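Local coordinates for Sodium/calcium exchanger membrane region domain-containing protein (Archaeoglobus fulgidus, PDB 4KPP), which probably exchanges protons for calcium ions across the membrane, as a multi-helix transporter of the sodium/calcium exchanger family, at residues 32-43 against 223-234; 78-86 against 96-107. All blocks are in the same frame, centred on the assembly; numbering follows the deposited sequence.

Interaction 1: residues 32-43 against 223-234; sequences ALTQTLLSGLAV and SVEAFSEGLLET
Q35 reaches across to the turn that begins at A226, and its side chain can be followed outward atom by atom. Its CB already points toward helix 224-234, and with CG anti to the backbone N (chi1 170°) the chain runs out extended over A226. CG passes 3.7 Å from A226 O, CD lies equally near the CB of A226, and the tip delivers the one hydrogen bond between the segments, NE2 to A226 O at 2.8 Å with an N-H...O angle of 151°. That carbonyl also accepts the helical N-H of G230, so the long chain of glutamine brings it a second donor, which comes in from the flank of the C=O and tilted from its plane.

The next residue, T36, is a knob seated among F227, G230, L231 and T234. Its two branches divide the work: CG2 lies 3.6 Å from F227 CE1, while OG1 is spent on its own helix, bonding A32 O, and presses against the backbone of G230. A side-chain carbon on that glycine would collide with T36 OG1. G40 answers the same need opposite F227, whose CD1 comes 3.5 Å from G40 CA; the edge of this ring, near its plane, receives T36 O and S39 OG. S39 suits its place because it is small and turns its hydroxyl back to Q35 O, leaving OG 3.3 Å from F227 CB. At the far ends, V43 CG2 packs on S223 CB, and T234 OG1, bonded to G230 O, lies against A32 and L33.

Alanine, glycine, serine and threonine thus let the axes approach to 7.9 Å. Such close, nearly antiparallel packing at 145°, built on small residues and hydroxyls that bond back to their own helix, is a familiar way of joining helices in membrane proteins.

Interaction 2: residues 78-86 against 96-107; sequences EYAVDGYFA and YVHYATANMTGA
The F85 ring receives Y99 CB over one face, 4.1 Å above its plane and offset toward the rim, while the amide of N103 meets it at the edge. Ring and amide planes are turned 67° apart, and N103 ND2 stands 3.7 Å from F85 CE2. F85 CD1 lies near the plane of the Y96 ring, at its edge. Phenylalanine suits the place as a knob, filling the hole formed by Y96, Y99, A100 and N103; the small A100 lets its backbone come close to F85 CB.

N103 is the reciprocal knob, set among E78, V81, D82 and F85. Its CB points toward helix 78-86, and with CG anti to the backbone N (chi1 -177°) the amide is set between E78 and F85. There OD1 meets E78 OE1 at 2.8 Å, the carboxylate and amide planes only 12° apart. A water ties the two groups further: it donates to E78 OE2 and accepts from N103 ND2 at 3.0 Å, while ND2 also donates to V246 O. The E78 chain bends at chi2, which brings its carboxylate over A107, whose CB is 3.5 Å from OE1. Replacing E78 by an alanine would probably deprive the water of the carboxylate oxygen it donates to, leave N103 OD1 without its close oxygen neighbour and open a gap beside A107. D82 sets OD2 3.2 Å from M104 CB and OD1 2.8 Å from A100 O, the latter a pair of acceptors and not a hydrogen bond.

The helices run nearly antiparallel. Around them, helix 242-267 covers E78, Y99 and N103; helix 288-299 packs on D82 and M104, helix 224-237 on Y84 and Y99, and helix 311-331 on the T101 side, so the pair is buried within the helical bundle.

How the interactions relate
From the N terminus, the chain first enters interaction 1 at the start of helix 32-60, then passes through helix 67-73 into helix 76-91. A short turn brings it back as helix 96-127, and interaction 2 closes this hairpin. Only much later does 223-234 return to 32-43, with 179 residues between the two segments, so the loop of interaction 2 is nested inside that of interaction 1. The outer contact joins the first exchanger-family region to the second; the inner one stays within the first. The two contacts touch each other: V224 packs on A80, E225 on Y84, and E229 approaches Y84 and forms a weak bond with the Y96 hydroxyl.

Interaction 1: residues 32-43 against 223-234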
loop_
_atom_site.group_PDB
_atom_site.type_symbol
_atom_site.label_atom_id
_atom_site.label_comp_id
_atom_site.label_asym_id
_atom_site.label_seq_id
_atom_site.Cartn_x
_atom_site.Cartn_y
_atom_site.Cartn_z
ATOM N N ALA A 32 11.350 -23.846 -7.125
ATOM C CA ALA A 32 11.176 -22.609 -6.360
ATOM C C ALA A 32 10.914 -21.351 -7.196
ATOM O O ALA A 32 9.900 -20.679 -7.008
ATOM C CB ALA A 32 12.374 -22.391 -5.438
ATOM N N LEU A 33 11.825 -21.036 -8.112
ATOM C CA LEU A 33 11.713 -19.816 -8.904
ATOM C C LEU A 33 10.453 -19.788 -9.768
ATOM O O LEU A 33 9.736 -18.787 -9.799
ATOM C CB LEU A 33 12.956 -19.609 -9.773
ATOM C CG LEU A 33 12.940 -18.332 -10.618
ATOM C CD1 LEU A 33 12.839 -17.106 -9.715
ATOM C CD2 LEU A 33 14.158 -18.236 -11.533
ATOM N N THR A 34 10.183 -20.883 -10.469
ATOM C CA THR A 34 9.027 -20.928 -11.358
ATOM C C THR A 34 7.706 -20.888 -10.583
ATOM O O THR A 34 6.727 -20.302 -11.049
ATOM C CB THR A 34 9.086 -22.129 -12.330
ATOM O OG1 THR A 34 7.848 -22.847 -12.292
ATOM C CG2 THR A 34 10.218 -23.062 -11.958
ATOM N N GLN A 35 7.690 -21.486 -9.395
ATOM C CA GLN A 35 6.531 -21.373 -8.514
ATOM C C GLN A 35 6.276 -19.915 -8.150
ATOM O O GLN A 35 5.132 -19.472 -8.101
ATOM C CB GLN A 35 6.710 -22.205 -7.241
ATOM C CG GLN A 35 5.631 -21.931 -6.195
ATOM C CD GLN A 35 5.694 -22.866 -5.003
ATOM O OE1 GLN A 35 5.514 -24.077 -5.133
ATOM N NE2 GLN A 35 5.940 -22.304 -3.826
ATOM N N THR A 36 7.355 -19.176 -7.907
ATOM C CA THR A 36 7.270 -17.764 -7.549
ATOM C C THR A 36 6.728 -16.935 -8.706
ATOM O O THR A 36 5.845 -16.097 -8.523
ATOM C CB THR A 36 8.652 -17.204 -7.159
ATOM O OG1 THR A 36 9.218 -18.008 -6.120
ATOM C CG2 THR A 36 8.537 -15.764 -6.677
ATOM N N LEU A 37 7.271 -17.175 -9.895
ATOM C CA LEU A 37 6.855 -16.458 -11.093
ATOM C C LEU A 37 5.373 -16.673 -11.408
ATOM O O LEU A 37 4.634 -15.714 -11.620
ATOM C CB LEU A 37 7.722 -16.875 -12.284
ATOM C CG LEU A 37 9.215 -16.576 -12.124
ATOM C CD1 LEU A 37 10.028 -17.160 -13.273
ATOM C CD2 LEU A 37 9.441 -15.076 -12.009
ATOM N N LEU A 38 4.948 -17.932 -11.430
ATOM C CA LEU A 38 3.570 -18.271 -11.773
ATOM C C LEU A 38 2.559 -17.786 -10.733
ATOM O O LEU A 38 1.548 -17.176 -11.082
ATOM C CB LEU A 38 3.425 -19.778 -12.000
ATOM C CG LEU A 38 4.134 -20.338 -13.238
ATOM C CD1 LEU A 38 3.810 -21.815 -13.432
ATOM C CD2 LEU A 38 3.789 -19.533 -14.492
ATOM N N SER A 39 2.836 -18.050 -9.461
ATOM C CA SER A 39 1.948 -17.621 -8.385
ATOM C C SER A 39 1.951 -16.104 -8.275
ATOM O O SER A 39 0.919 -15.490 -7.990
ATOM C CB SER A 39 2.358 -18.254 -7.053
ATOM O OG SER A 39 3.697 -17.918 -6.735
ATOM N N GLY A 40 3.118 -15.509 -8.509
ATOM C CA GLY A 40 3.256 -14.065 -8.551
ATOM C C GLY A 40 2.530 -13.459 -9.740
ATOM O O GLY A 40 1.950 -12.375 -9.637
ATOM N N LEU A 41 2.564 -14.153 -10.873
ATOM C CA LEU A 41 1.833 -13.703 -12.050
ATOM C C LEU A 41 0.334 -13.668 -11.755
ATOM O O LEU A 41 -0.357 -12.716 -12.116
ATOM C CB LEU A 41 2.129 -14.606 -13.252
ATOM C CG LEU A 41 1.445 -14.266 -14.578
ATOM C CD1 LEU A 41 1.780 -12.844 -15.015
ATOM C CD2 LEU A 41 1.831 -15.269 -15.659
ATOM N N ALA A 42 -0.154 -14.703 -11.077
ATOM C CA ALA A 42 -1.561 -14.778 -10.693
ATOM C C ALA A 42 -1.964 -13.675 -9.712
ATOM O O ALA A 42 -3.048 -13.107 -9.832
ATOM C CB ALA A 42 -1.890 -16.158 -10.121
ATOM N N VAL A 43 -1.097 -13.372 -8.747
ATOM C CA VAL A 43 -1.405 -12.344 -7.751
ATOM C C VAL A 43 -1.541 -10.971 -8.396
ATOM O O VAL A 43 -2.536 -10.274 -8.194
ATOM C CB VAL A 43 -0.337 -12.263 -6.640
ATOM C CG1 VAL A 43 -0.554 -11.023 -5.786
ATOM C CG2 VAL A 43 -0.369 -13.506 -5.778
ATOM N N SER A 223 -2.701 -18.214 -3.848
ATOM C CA SER A 223 -1.412 -17.916 -4.465
ATOM C C SER A 223 -0.339 -17.389 -3.503
ATOM O O SER A 223 0.853 -17.614 -3.719
ATOM C CB SER A 223 -1.601 -16.922 -5.615
ATOM O OG SER A 223 -2.456 -17.453 -6.613
ATOM N N VAL A 224 -0.754 -16.688 -2.452
ATOM C CA VAL A 224 0.204 -15.981 -1.597
ATOM C C VAL A 224 1.202 -16.877 -0.870
ATOM O O VAL A 224 2.371 -16.525 -0.749
ATOM C CB VAL A 224 -0.484 -15.053 -0.570
ATOM C CG1 VAL A 224 -0.937 -13.767 -1.245
ATOM C CG2 VAL A 224 -1.643 -15.767 0.120
ATOM N N GLU A 225 0.741 -18.023 -0.382
ATOM C CA GLU A 225 1.628 -18.950 0.312
ATOM C C GLU A 225 2.726 -19.446 -0.620
ATOM O O GLU A 225 3.904 -19.392 -0.283
ATOM C CB GLU A 225 0.845 -20.133 0.882
ATOM C CG GLU A 225 1.721 -21.197 1.529
ATOM C CD GLU A 225 0.917 -22.334 2.133
ATOM O OE1 GLU A 225 -0.301 -22.414 1.869
ATOM O OE2 GLU A 225 1.505 -23.149 2.875
ATOM N N ALA A 226 2.333 -19.920 -1.796
ATOM C CA ALA A 226 3.298 -20.427 -2.760
ATOM C C ALA A 226 4.238 -19.320 -3.222
ATOM O O ALA A 226 5.436 -19.543 -3.391
ATOM C CB ALA A 226 2.589 -21.051 -3.942
ATOM N N PHE A 227 3.694 -18.123 -3.422
ATOM C CA PHE A 227 4.519 -16.992 -3.818
ATOM C C PHE A 227 5.501 -16.598 -2.713
ATOM O O PHE A 227 6.663 -16.312 -2.991
ATOM C CB PHE A 227 3.654 -15.796 -4.226
ATOM C CG PHE A 227 4.446 -14.548 -4.502
ATOM C CD1 PHE A 227 5.225 -14.444 -5.644
ATOM C CD2 PHE A 227 4.423 -13.484 -3.611
ATOM C CE1 PHE A 227 5.965 -13.295 -5.897
ATOM C CE2 PHE A 227 5.158 -12.337 -3.856
ATOM C CZ PHE A 227 5.930 -12.241 -4.999
ATOM N N SER A 228 5.032 -16.595 -1.466
ATOM C CA SER A 228 5.864 -16.198 -0.331
ATOM C C SER A 228 6.928 -17.248 -0.022
ATOM O O SER A 228 8.097 -16.917 0.181
ATOM C CB SER A 228 5.012 -15.940 0.917
ATOM O OG SER A 228 3.979 -15.002 0.660
ATOM N N GLU A 229 6.516 -18.513 0.018
ATOM C CA GLU A 229 7.447 -19.608 0.255
ATOM C C GLU A 229 8.358 -19.822 -0.946
ATOM O O GLU A 229 9.503 -20.249 -0.795
ATOM C CB GLU A 229 6.701 -20.902 0.592
ATOM C CG GLU A 229 5.882 -20.838 1.876
ATOM C CD GLU A 229 6.726 -20.562 3.115
ATOM O OE1 GLU A 229 7.940 -20.855 3.101
ATOM O OE2 GLU A 229 6.168 -20.051 4.112
ATOM N N GLY A 230 7.843 -19.530 -2.137
ATOM C CA GLY A 230 8.639 -19.609 -3.347
ATOM C C GLY A 230 9.764 -18.594 -3.312
ATOM O O GLY A 230 10.909 -18.908 -3.645
ATOM N N LEU A 231 9.434 -17.371 -2.906
ATOM C CA LEU A 231 10.427 -16.313 -2.748
ATOM C C LEU A 231 11.500 -16.712 -1.746
ATOM O O LEU A 231 12.691 -16.616 -2.035
ATOM C CB LEU A 231 9.763 -15.017 -2.287
ATOM C CG LEU A 231 9.703 -13.875 -3.300
ATOM C CD1 LEU A 231 9.076 -12.643 -2.669
ATOM C CD2 LEU A 231 11.088 -13.557 -3.847
ATOM N N LEU A 232 11.067 -17.157 -0.569
ATOM C CA LEU A 232 11.989 -17.570 0.488
ATOM C C LEU A 232 12.889 -18.715 0.045
ATOM O O LEU A 232 14.075 -18.736 0.367
ATOM C CB LEU A 232 11.228 -17.968 1.757
ATOM C CG LEU A 232 10.575 -16.845 2.565
ATOM C CD1 LEU A 232 9.808 -17.411 3.752
ATOM C CD2 LEU A 232 11.623 -15.844 3.027
ATOM N N GLU A 233 12.319 -19.662 -0.693
ATOM C CA GLU A 233 13.081 -20.797 -1.196
ATOM C C GLU A 233 14.112 -20.354 -2.227
ATOM O O GLU A 233 15.277 -20.742 -2.155
ATOM C CB GLU A 233 12.145 -21.841 -1.804
ATOM C CG GLU A 233 12.055 -23.134 -1.013
ATOM C CD GLU A 233 13.322 -23.960 -1.094
ATOM O OE1 GLU A 233 14.306 -23.625 -0.400
ATOM O OE2 GLU A 233 13.328 -24.951 -1.854
ATOM N N THR A 234 13.673 -19.538 -3.180
ATOM C CA THR A 234 14.551 -19.014 -4.220
ATOM C C THR A 234 15.748 -18.275 -3.629
ATOM O O THR A 234 16.882 -18.462 -4.069
ATOM C CB THR A 234 13.781 -18.075 -5.184
ATOM O OG1 THR A 234 12.792 -18.828 -5.897
ATOM C CG2 THR A 234 14.723 -17.433 -6.184
#

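Interaction 2: residues 78-86 against 96-107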
loop_
_atom_site.group_PDB
_atom_site.type_symbol
_atom_site.label_atom_id
_atom_site.label_comp_id
_atom_site.label_asym_id
_atom_site.label_seq_id
_atom_site.Cartn_x
_atom_site.Cartn_y
_atom_site.Cartn_z
ATOM N N GLU A 78 -0.766 -6.893 -0.870
ATOM C CA GLU A 78 0.153 -6.583 0.216
ATOM C C GLU A 78 -0.391 -7.083 1.552
ATOM O O GLU A 78 0.355 -7.617 2.376
ATOM C CB GLU A 78 0.452 -5.084 0.281
ATOM C CG GLU A 78 1.165 -4.650 1.560
ATOM C CD GLU A 78 2.474 -5.396 1.808
ATOM O OE1 GLU A 78 2.883 -5.506 2.986
ATOM O OE2 GLU A 78 3.103 -5.862 0.835
ATOM N N TYR A 79 -1.692 -6.911 1.761
ATOM C CA TYR A 79 -2.322 -7.392 2.984
ATOM C C TYR A 79 -2.290 -8.912 3.057
ATOM O O TYR A 79 -2.122 -9.484 4.133
ATOM C CB TYR A 79 -3.760 -6.876 3.100
ATOM C CG TYR A 79 -3.836 -5.442 3.561
ATOM C CD1 TYR A 79 -3.531 -4.399 2.696
ATOM C CD2 TYR A 79 -4.204 -5.130 4.864
ATOM C CE1 TYR A 79 -3.589 -3.087 3.114
ATOM C CE2 TYR A 79 -4.268 -3.820 5.291
ATOM C CZ TYR A 79 -3.961 -2.802 4.412
ATOM O OH TYR A 79 -4.020 -1.493 4.829
ATOM N N ALA A 80 -2.439 -9.561 1.907
ATOM C CA ALA A 80 -2.475 -11.017 1.859
ATOM C C ALA A 80 -1.095 -11.629 2.078
ATOM O O ALA A 80 -0.957 -12.613 2.801
ATOM C CB ALA A 80 -3.068 -11.488 0.545
ATOM N N VAL A 81 -0.080 -11.042 1.450
ATOM C CA VAL A 81 1.294 -11.508 1.617
ATOM C C VAL A 81 1.810 -11.227 3.027
ATOM O O VAL A 81 2.375 -12.108 3.677
ATOM C CB VAL A 81 2.247 -10.873 0.578
ATOM C CG1 VAL A 81 3.701 -11.191 0.913
ATOM C CG2 VAL A 81 1.901 -11.351 -0.827
ATOM N N ASP A 82 1.610 -10.002 3.504
ATOM C CA ASP A 82 2.048 -9.648 4.847
ATOM C C ASP A 82 1.223 -10.404 5.880
ATOM O O ASP A 82 1.728 -10.786 6.937
ATOM C CB ASP A 82 1.925 -8.144 5.080
ATOM C CG ASP A 82 2.836 -7.652 6.188
ATOM O OD1 ASP A 82 3.518 -8.489 6.822
ATOM O OD2 ASP A 82 2.865 -6.427 6.429
ATOM N N GLY A 83 -0.049 -10.621 5.561
ATOM C CA GLY A 83 -0.932 -11.395 6.410
ATOM C C GLY A 83 -0.472 -12.834 6.540
ATOM O O GLY A 83 -0.581 -13.429 7.613
ATOM N N TYR A 84 0.042 -13.395 5.449
ATOM C CA TYR A 84 0.565 -14.756 5.476
ATOM C C TYR A 84 1.749 -14.865 6.424
ATOM O O TYR A 84 1.846 -15.809 7.202
ATOM C CB TYR A 84 0.976 -15.227 4.074
ATOM C CG TYR A 84 1.756 -16.527 4.095
ATOM C CD1 TYR A 84 1.106 -17.747 4.230
ATOM C CD2 TYR A 84 3.143 -16.533 3.993
ATOM C CE1 TYR A 84 1.812 -18.935 4.260
ATOM C CE2 TYR A 84 3.856 -17.717 4.024
ATOM C CZ TYR A 84 3.185 -18.913 4.156
ATOM O OH TYR A 84 3.889 -20.093 4.188
ATOM N N PHE A 85 2.657 -13.898 6.337
ATOM C CA PHE A 85 3.818 -13.837 7.219
ATOM C C PHE A 85 3.402 -13.726 8.684
ATOM O O PHE A 85 3.995 -14.357 9.555
ATOM C CB PHE A 85 4.697 -12.639 6.856
ATOM C CG PHE A 85 5.461 -12.810 5.579
ATOM C CD1 PHE A 85 5.972 -14.044 5.226
ATOM C CD2 PHE A 85 5.671 -11.734 4.734
ATOM C CE1 PHE A 85 6.678 -14.206 4.060
ATOM C CE2 PHE A 85 6.378 -11.889 3.558
ATOM C CZ PHE A 85 6.882 -13.127 3.222
ATOM N N ALA A 86 2.390 -12.909 8.953
ATOM C CA ALA A 86 1.895 -12.756 10.315
ATOM C C ALA A 86 1.213 -14.034 10.810
ATOM O O ALA A 86 1.327 -14.389 11.983
ATOM C CB ALA A 86 0.955 -11.557 10.418
ATOM N N TYR A 96 9.476 -15.924 10.819
ATOM C CA TYR A 96 8.259 -15.277 10.338
ATOM C C TYR A 96 7.849 -14.087 11.211
ATOM O O TYR A 96 7.126 -13.196 10.758
ATOM C CB TYR A 96 7.115 -16.290 10.218
ATOM C CG TYR A 96 7.325 -17.326 9.127
ATOM C CD1 TYR A 96 7.211 -16.982 7.784
ATOM C CD2 TYR A 96 7.629 -18.644 9.439
ATOM C CE1 TYR A 96 7.402 -17.917 6.784
ATOM C CE2 TYR A 96 7.818 -19.591 8.443
ATOM C CZ TYR A 96 7.702 -19.220 7.116
ATOM O OH TYR A 96 7.886 -20.149 6.118
ATOM N N VAL A 97 8.319 -14.075 12.457
ATOM C CA VAL A 97 8.092 -12.951 13.359
ATOM C C VAL A 97 8.722 -11.671 12.811
ATOM O O VAL A 97 8.098 -10.608 12.808
ATOM C CB VAL A 97 8.667 -13.228 14.763
ATOM C CG1 VAL A 97 8.486 -12.015 15.660
ATOM C CG2 VAL A 97 8.016 -14.466 15.382
ATOM N N HIS A 98 9.963 -11.780 12.348
ATOM C CA HIS A 98 10.664 -10.635 11.782
ATOM C C HIS A 98 10.118 -10.294 10.402
ATOM O O HIS A 98 10.011 -9.122 10.049
ATOM C CB HIS A 98 12.168 -10.902 11.688
ATOM C CG HIS A 98 12.750 -11.540 12.911
ATOM N ND1 HIS A 98 12.777 -10.913 14.139
ATOM C CD2 HIS A 98 13.331 -12.747 13.094
ATOM C CE1 HIS A 98 13.345 -11.709 15.024
ATOM N NE2 HIS A 98 13.692 -12.831 14.416
ATOM N N TYR A 99 9.778 -11.320 9.625
ATOM C CA TYR A 99 9.316 -11.123 8.251
ATOM C C TYR A 99 8.049 -10.271 8.177
ATOM O O TYR A 99 7.886 -9.472 7.255
ATOM C CB TYR A 99 9.086 -12.464 7.547
ATOM C CG TYR A 99 10.343 -13.278 7.304
ATOM C CD1 TYR A 99 11.609 -12.709 7.422
ATOM C CD2 TYR A 99 10.262 -14.619 6.945
ATOM C CE1 TYR A 99 12.757 -13.460 7.198
ATOM C CE2 TYR A 99 11.401 -15.375 6.717
ATOM C CZ TYR A 99 12.644 -14.793 6.845
ATOM O OH TYR A 99 13.772 -15.551 6.618
ATOM N N ALA A 100 7.160 -10.441 9.151
ATOM C CA ALA A 100 5.896 -9.714 9.167
ATOM C C ALA A 100 6.130 -8.213 9.235
ATOM O O ALA A 100 5.479 -7.439 8.529
ATOM C CB ALA A 100 5.028 -10.170 10.336
ATOM N N THR A 101 7.071 -7.803 10.077
ATOM C CA THR A 101 7.361 -6.385 10.245
ATOM C C THR A 101 8.251 -5.857 9.122
ATOM O O THR A 101 8.065 -4.737 8.648
ATOM C CB THR A 101 8.001 -6.093 11.609
ATOM O OG1 THR A 101 7.184 -6.654 12.643
ATOM C CG2 THR A 101 8.122 -4.591 11.820
ATOM N N ALA A 102 9.206 -6.676 8.693
ATOM C CA ALA A 102 10.092 -6.314 7.590
ATOM C C ALA A 102 9.314 -6.089 6.294
ATOM O O ALA A 102 9.605 -5.161 5.545
ATOM C CB ALA A 102 11.166 -7.378 7.390
ATOM N N ASN A 103 8.328 -6.943 6.034
ATOM C CA ASN A 103 7.505 -6.816 4.833
ATOM C C ASN A 103 6.631 -5.566 4.877
ATOM O O ASN A 103 6.439 -4.887 3.867
ATOM C CB ASN A 103 6.641 -8.066 4.640
ATOM C CG ASN A 103 5.820 -8.017 3.366
ATOM O OD1 ASN A 103 4.656 -7.616 3.379
ATOM N ND2 ASN A 103 6.425 -8.427 2.256
ATOM N N MET A 104 6.110 -5.269 6.061
ATOM C CA MET A 104 5.260 -4.105 6.267
ATOM C C MET A 104 6.041 -2.804 6.083
ATOM O O MET A 104 5.572 -1.869 5.433
ATOM C CB MET A 104 4.660 -4.154 7.670
ATOM C CG MET A 104 3.561 -3.146 7.921
ATOM S SD MET A 104 3.935 -2.112 9.347
ATOM C CE MET A 104 5.053 -0.947 8.619
ATOM N N THR A 105 7.228 -2.744 6.676
ATOM C CA THR A 105 8.068 -1.558 6.580
ATOM C C THR A 105 8.593 -1.396 5.158
ATOM O O THR A 105 8.712 -0.278 4.647
ATOM C CB THR A 105 9.247 -1.613 7.571
ATOM O OG1 THR A 105 9.957 -2.847 7.404
ATOM C CG2 THR A 105 8.743 -1.512 9.009
ATOM N N GLY A 106 8.896 -2.520 4.518
ATOM C CA GLY A 106 9.319 -2.509 3.131
ATOM C C GLY A 106 8.246 -1.924 2.236
ATOM O O GLY A 106 8.525 -1.069 1.393
ATOM N N ALA A 107 7.013 -2.379 2.431
ATOM C CA ALA A 107 5.886 -1.899 1.640
ATOM C C ALA A 107 5.721 -0.388 1.778
ATOM O O ALA A 107 5.603 0.319 0.778
ATOM C CB ALA A 107 4.605 -2.623 2.035
HETATM O O HOH W 1 4.570 -8.088 -0.032
#